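Local coordinates for C381 turret protein (Sulfolobus turreted icosahedral virus, PDB 4IND), which forms the turrets of the archaeal virus STIV as a subunit with a triple jelly-roll fold, five copies of which make up the assembly, at residues S34-S39 / L138-F143; Q285-V290 / I367-V372. All blocks are in the same frame, centred on the assembly; numbering follows the deposited sequence. Where two conformers were deposited one is given.

Contact 1 of 2, residues S34-S39 / L138-F143; sequences SIFVGS and LAILEF
Ile-35 sits across from Phe-143, and Phe-36 across from Ile-140, their CA atoms 10.8 and 10.7 Å apart in that order, with the two segments running in opposite senses. That is a face-to-face spacing between the two sheets of a jelly roll: strand 36-37 belongs to one, strand 138-147 to the other. Ile-35 points its CB at the opposite strand, whereas Phe-36 arrives only with the far side of its ring. A classic beta bulge, where Leu-141 and Glu-142 both face Lys-85, is consistent with Ile-140 and Phe-143, three apart, both pointing inward. Phe-36 holds CG opposite its backbone N (chi1 -176°), which carries the ring across the gap until CE1 meets Ile-140 CD1 at 3.6 Å, the methyl approaching at a slant. Ile-140 was modelled in two conformers, so this contact is certain for only one of them. Ile-35 CD1 comes to the other ring also at a slant, 4.2 Å from Phe-143 CE2. Within the bulge, Glu-142 OE2 is hydrogen-bonded to Tyr-19 OH. The contact is wholly apolar and buries just 113 Å²: it contributes packing and exclusion of water, while sheet bonding on each side sets where the strands lie.

Contact 2 of 2, residues Q285-V290 / I367-V372; sequences QSILNV and ITLILV
Gln-285 NE2 donates to Ser-286 O at 2.9 Å, a nearly straight bond (175°) with the acceptor lying in the plane of the amide. This local link sits on strand 283-289, the outermost strand, within this chain, of one sheet of the jelly-roll sandwich in the nucleoplasmin-like domain; strand 365-377 lies in the facing sheet, and over these short segments the two run in much the same direction. Ile-287 bridges the gap, its CA 9.3 Å from that of Leu-371. A classic beta bulge pairs Ile-287 and Leu-288 with Ile-352, and both point their CB atoms at the opposite sheet, though Ile-287 does the touching. Its two branches divide the work. CG1, beside the backbone N (chi1 -56°), carries CD1 to Leu-369, while CG2, beside the carbonyl carbon, serves Leu-371. The two leucines are two residues apart and so present themselves on the same face of their strand, each sending CG out anti to its own backbone N. Gln-274 and Ile-352 also pack on Ile-287, and Val-304 and Phe-333 on Leu-369. The leucines meet Ile-287 with the same branch: Leu-369 CD2 is 3.9 Å from both CG1 and CD1 of Ile-287, and Leu-371 CD2 lies 4.0 Å from Ile-287 CG2.

Overall arrangement
The two contacts lie on opposite sides of the chain's centre, about 59 Å apart between centres and about 37 Å between nearest atoms. They follow one another along the chain: contact 1 is complete in the first galactose-binding-like domain, and contact 2 is built from the third, nucleoplasmin-like one, with the second galactose-binding-like domain between. They share no strand or sheet, yet their settings match. Each joins side chains of the two facing sheets of its own sandwich, and each uses the domain's closing strand, 138-147 or 365-377, which is an inner strand of a four-stranded antiparallel sheet. The two outer domains thus each pack a buried apolar contact of their own, consistent with separate jelly rolls strung along the chain.

Contact 1 of 2, residues S34-S39 / L138-F143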
# COMPACT_ATOMS: atom_id res chain seq x y z
N SER A 34 35.63 8.58 11.46
CA SER A 34 34.23 8.58 11.87
C SER A 34 33.87 7.39 12.73
O SER A 34 33.38 7.56 13.85
CB SER A 34 33.31 8.65 10.65
OG SER A 34 33.63 7.61 9.74
N ILE A 35 34.10 6.19 12.22
CA ILE A 35 33.60 4.99 12.89
C ILE A 35 34.62 3.88 13.15
O ILE A 35 34.31 2.89 13.81
CB ILE A 35 32.38 4.41 12.15
CG1 ILE A 35 32.75 3.91 10.76
CG2 ILE A 35 31.26 5.46 12.06
CD1 ILE A 35 31.58 3.22 10.01
N PHE A 36 35.84 4.04 12.66
CA PHE A 36 36.87 3.02 12.86
C PHE A 36 37.79 3.36 14.03
O PHE A 36 38.29 4.49 14.11
CB PHE A 36 37.66 2.77 11.56
CG PHE A 36 38.68 1.66 11.68
CD1 PHE A 36 38.29 0.33 11.59
CD2 PHE A 36 40.03 1.96 11.85
CE1 PHE A 36 39.23 -0.69 11.68
CE2 PHE A 36 40.98 0.95 11.94
CZ PHE A 36 40.58 -0.38 11.86
N VAL A 37 38.01 2.40 14.92
CA VAL A 37 38.84 2.58 16.10
C VAL A 37 40.04 1.67 15.95
O VAL A 37 39.90 0.47 15.74
CB VAL A 37 38.06 2.20 17.39
CG1 VAL A 37 38.91 2.47 18.64
CG2 VAL A 37 36.73 2.95 17.45
N GLY A 38 41.24 2.26 16.05
CA GLY A 38 42.48 1.50 15.97
C GLY A 38 43.30 1.88 14.76
O GLY A 38 42.99 2.83 14.06
N SER A 39 44.36 1.12 14.52
CA SER A 39 45.25 1.35 13.38
C SER A 39 44.91 0.40 12.24
O SER A 39 44.18 -0.57 12.42
CB SER A 39 46.70 1.16 13.81
OG SER A 39 47.09 2.14 14.76
N LEU A 138 42.53 -9.33 9.89
CA LEU A 138 41.33 -9.20 9.05
C LEU A 138 41.46 -7.97 8.17
O LEU A 138 41.72 -6.86 8.66
CB LEU A 138 40.07 -9.06 9.90
CG LEU A 138 39.21 -10.26 10.24
CD1 LEU A 138 37.83 -9.76 10.68
CD2 LEU A 138 39.11 -11.26 9.08
N ALA A 139 41.33 -8.15 6.87
CA ALA A 139 41.20 -7.05 5.93
C ALA A 139 39.72 -6.66 5.87
O ALA A 139 38.85 -7.53 5.80
CB ALA A 139 41.68 -7.51 4.55
N ILE A 140 39.43 -5.36 5.88
CA ILE A 140 38.06 -4.89 5.77
C ILE A 140 37.83 -4.30 4.38
O ILE A 140 38.40 -3.26 4.04
CB ILE A 140 37.76 -3.83 6.84
CG1 ILE A 140 38.28 -4.30 8.20
CG2 ILE A 140 36.27 -3.51 6.90
CD1 ILE A 140 38.35 -3.21 9.25
N LEU A 141 37.00 -4.95 3.58
CA LEU A 141 36.85 -4.56 2.17
C LEU A 141 35.65 -3.63 1.92
O LEU A 141 35.76 -2.68 1.11
CB LEU A 141 36.74 -5.78 1.24
CG LEU A 141 37.74 -6.93 1.34
CD1 LEU A 141 37.77 -7.72 0.04
CD2 LEU A 141 39.11 -6.46 1.70
N GLU A 142 34.53 -3.91 2.56
CA GLU A 142 33.31 -3.12 2.37
C GLU A 142 32.52 -3.09 3.66
O GLU A 142 32.60 -4.01 4.45
CB GLU A 142 32.41 -3.68 1.26
CG GLU A 142 33.01 -3.69 -0.14
CD GLU A 142 32.12 -4.44 -1.16
OE1 GLU A 142 32.63 -5.39 -1.81
OE2 GLU A 142 30.93 -4.07 -1.33
N PHE A 143 31.76 -2.03 3.87
CA PHE A 143 30.90 -1.94 5.03
C PHE A 143 29.60 -1.34 4.54
O PHE A 143 29.61 -0.24 3.96
CB PHE A 143 31.51 -1.05 6.11
CG PHE A 143 30.70 -0.99 7.40
CD1 PHE A 143 30.85 -1.96 8.38
CD2 PHE A 143 29.76 0.03 7.59
CE1 PHE A 143 30.10 -1.90 9.55
CE2 PHE A 143 29.01 0.10 8.74
CZ PHE A 143 29.18 -0.85 9.74

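Contact 2 of 2, residues Q285-V290 / I367-V372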
# COMPACT_ATOMS: atom_id res chain seq x y z
N GLN A 285 -13.87 -26.90 30.82
CA GLN A 285 -13.19 -27.80 29.89
C GLN A 285 -12.42 -27.03 28.84
O GLN A 285 -13.00 -26.26 28.07
CB GLN A 285 -14.23 -28.70 29.21
CG GLN A 285 -13.67 -29.53 28.08
CD GLN A 285 -12.80 -30.66 28.57
OE1 GLN A 285 -13.25 -31.51 29.33
NE2 GLN A 285 -11.55 -30.67 28.13
N SER A 286 -11.11 -27.23 28.79
CA SER A 286 -10.31 -26.60 27.75
C SER A 286 -10.64 -27.25 26.42
O SER A 286 -10.75 -28.48 26.34
CB SER A 286 -8.81 -26.74 28.04
OG SER A 286 -8.04 -26.24 26.95
N ILE A 287 -10.82 -26.44 25.39
CA ILE A 287 -11.10 -26.96 24.06
C ILE A 287 -9.83 -26.86 23.23
O ILE A 287 -9.43 -27.82 22.56
CB ILE A 287 -12.21 -26.17 23.35
CG1 ILE A 287 -13.47 -26.15 24.21
CG2 ILE A 287 -12.49 -26.76 21.98
CD1 ILE A 287 -13.92 -27.51 24.64
N LEU A 288 -9.20 -25.70 23.28
CA LEU A 288 -7.99 -25.48 22.52
C LEU A 288 -7.18 -24.34 23.12
O LEU A 288 -7.74 -23.33 23.55
CB LEU A 288 -8.35 -25.18 21.06
CG LEU A 288 -7.23 -25.28 20.03
CD1 LEU A 288 -6.20 -26.33 20.45
CD2 LEU A 288 -7.82 -25.60 18.67
N ASN A 289 -5.87 -24.53 23.17
CA ASN A 289 -4.96 -23.51 23.69
C ASN A 289 -3.69 -23.50 22.85
O ASN A 289 -2.89 -24.44 22.92
CB ASN A 289 -4.62 -23.77 25.16
CG ASN A 289 -3.72 -22.69 25.75
OD1 ASN A 289 -3.11 -21.91 25.02
ND2 ASN A 289 -3.64 -22.65 27.07
N VAL A 290 -3.51 -22.47 22.02
CA VAL A 290 -2.32 -22.42 21.16
C VAL A 290 -1.37 -21.32 21.57
O VAL A 290 -0.47 -20.94 20.81
CB VAL A 290 -2.68 -22.33 19.66
CG1 VAL A 290 -3.56 -23.52 19.25
CG2 VAL A 290 -3.42 -21.01 19.36
N ILE A 367 -23.34 -33.28 27.23
CA ILE A 367 -23.54 -32.37 26.12
C ILE A 367 -22.34 -32.45 25.20
O ILE A 367 -21.24 -32.81 25.62
CB ILE A 367 -23.68 -30.93 26.61
CG1 ILE A 367 -22.45 -30.53 27.41
CG2 ILE A 367 -24.93 -30.78 27.48
CD1 ILE A 367 -22.47 -29.09 27.86
N THR A 368 -22.56 -32.12 23.94
CA THR A 368 -21.49 -32.19 22.95
C THR A 368 -21.37 -30.88 22.23
O THR A 368 -22.35 -30.40 21.64
CB THR A 368 -21.74 -33.32 21.96
OG1 THR A 368 -21.75 -34.58 22.66
CG2 THR A 368 -20.65 -33.35 20.89
N LEU A 369 -20.17 -30.29 22.29
CA LEU A 369 -19.87 -29.06 21.62
C LEU A 369 -19.26 -29.40 20.26
O LEU A 369 -18.40 -30.27 20.17
CB LEU A 369 -18.85 -28.26 22.44
CG LEU A 369 -18.24 -27.03 21.77
CD1 LEU A 369 -19.30 -25.97 21.58
CD2 LEU A 369 -17.05 -26.48 22.59
N ILE A 370 -19.72 -28.73 19.22
CA ILE A 370 -19.01 -28.77 17.95
C ILE A 370 -18.56 -27.35 17.65
O ILE A 370 -19.23 -26.37 18.01
CB ILE A 370 -19.84 -29.35 16.80
CG1 ILE A 370 -20.97 -28.41 16.41
CG2 ILE A 370 -20.40 -30.71 17.15
CD1 ILE A 370 -21.96 -29.05 15.48
N LEU A 371 -17.41 -27.24 17.00
CA LEU A 371 -16.77 -25.96 16.78
C LEU A 371 -16.06 -26.02 15.43
O LEU A 371 -15.43 -27.03 15.10
CB LEU A 371 -15.80 -25.68 17.92
CG LEU A 371 -14.91 -24.45 17.84
CD1 LEU A 371 -15.76 -23.19 17.83
CD2 LEU A 371 -13.92 -24.44 19.00
N VAL A 372 -16.22 -24.96 14.64
CA VAL A 372 -15.41 -24.79 13.44
C VAL A 372 -14.52 -23.60 13.69
O VAL A 372 -15.00 -22.53 14.06
CB VAL A 372 -16.27 -24.52 12.20
CG1 VAL A 372 -15.38 -24.21 11.02
CG2 VAL A 372 -17.15 -25.73 11.91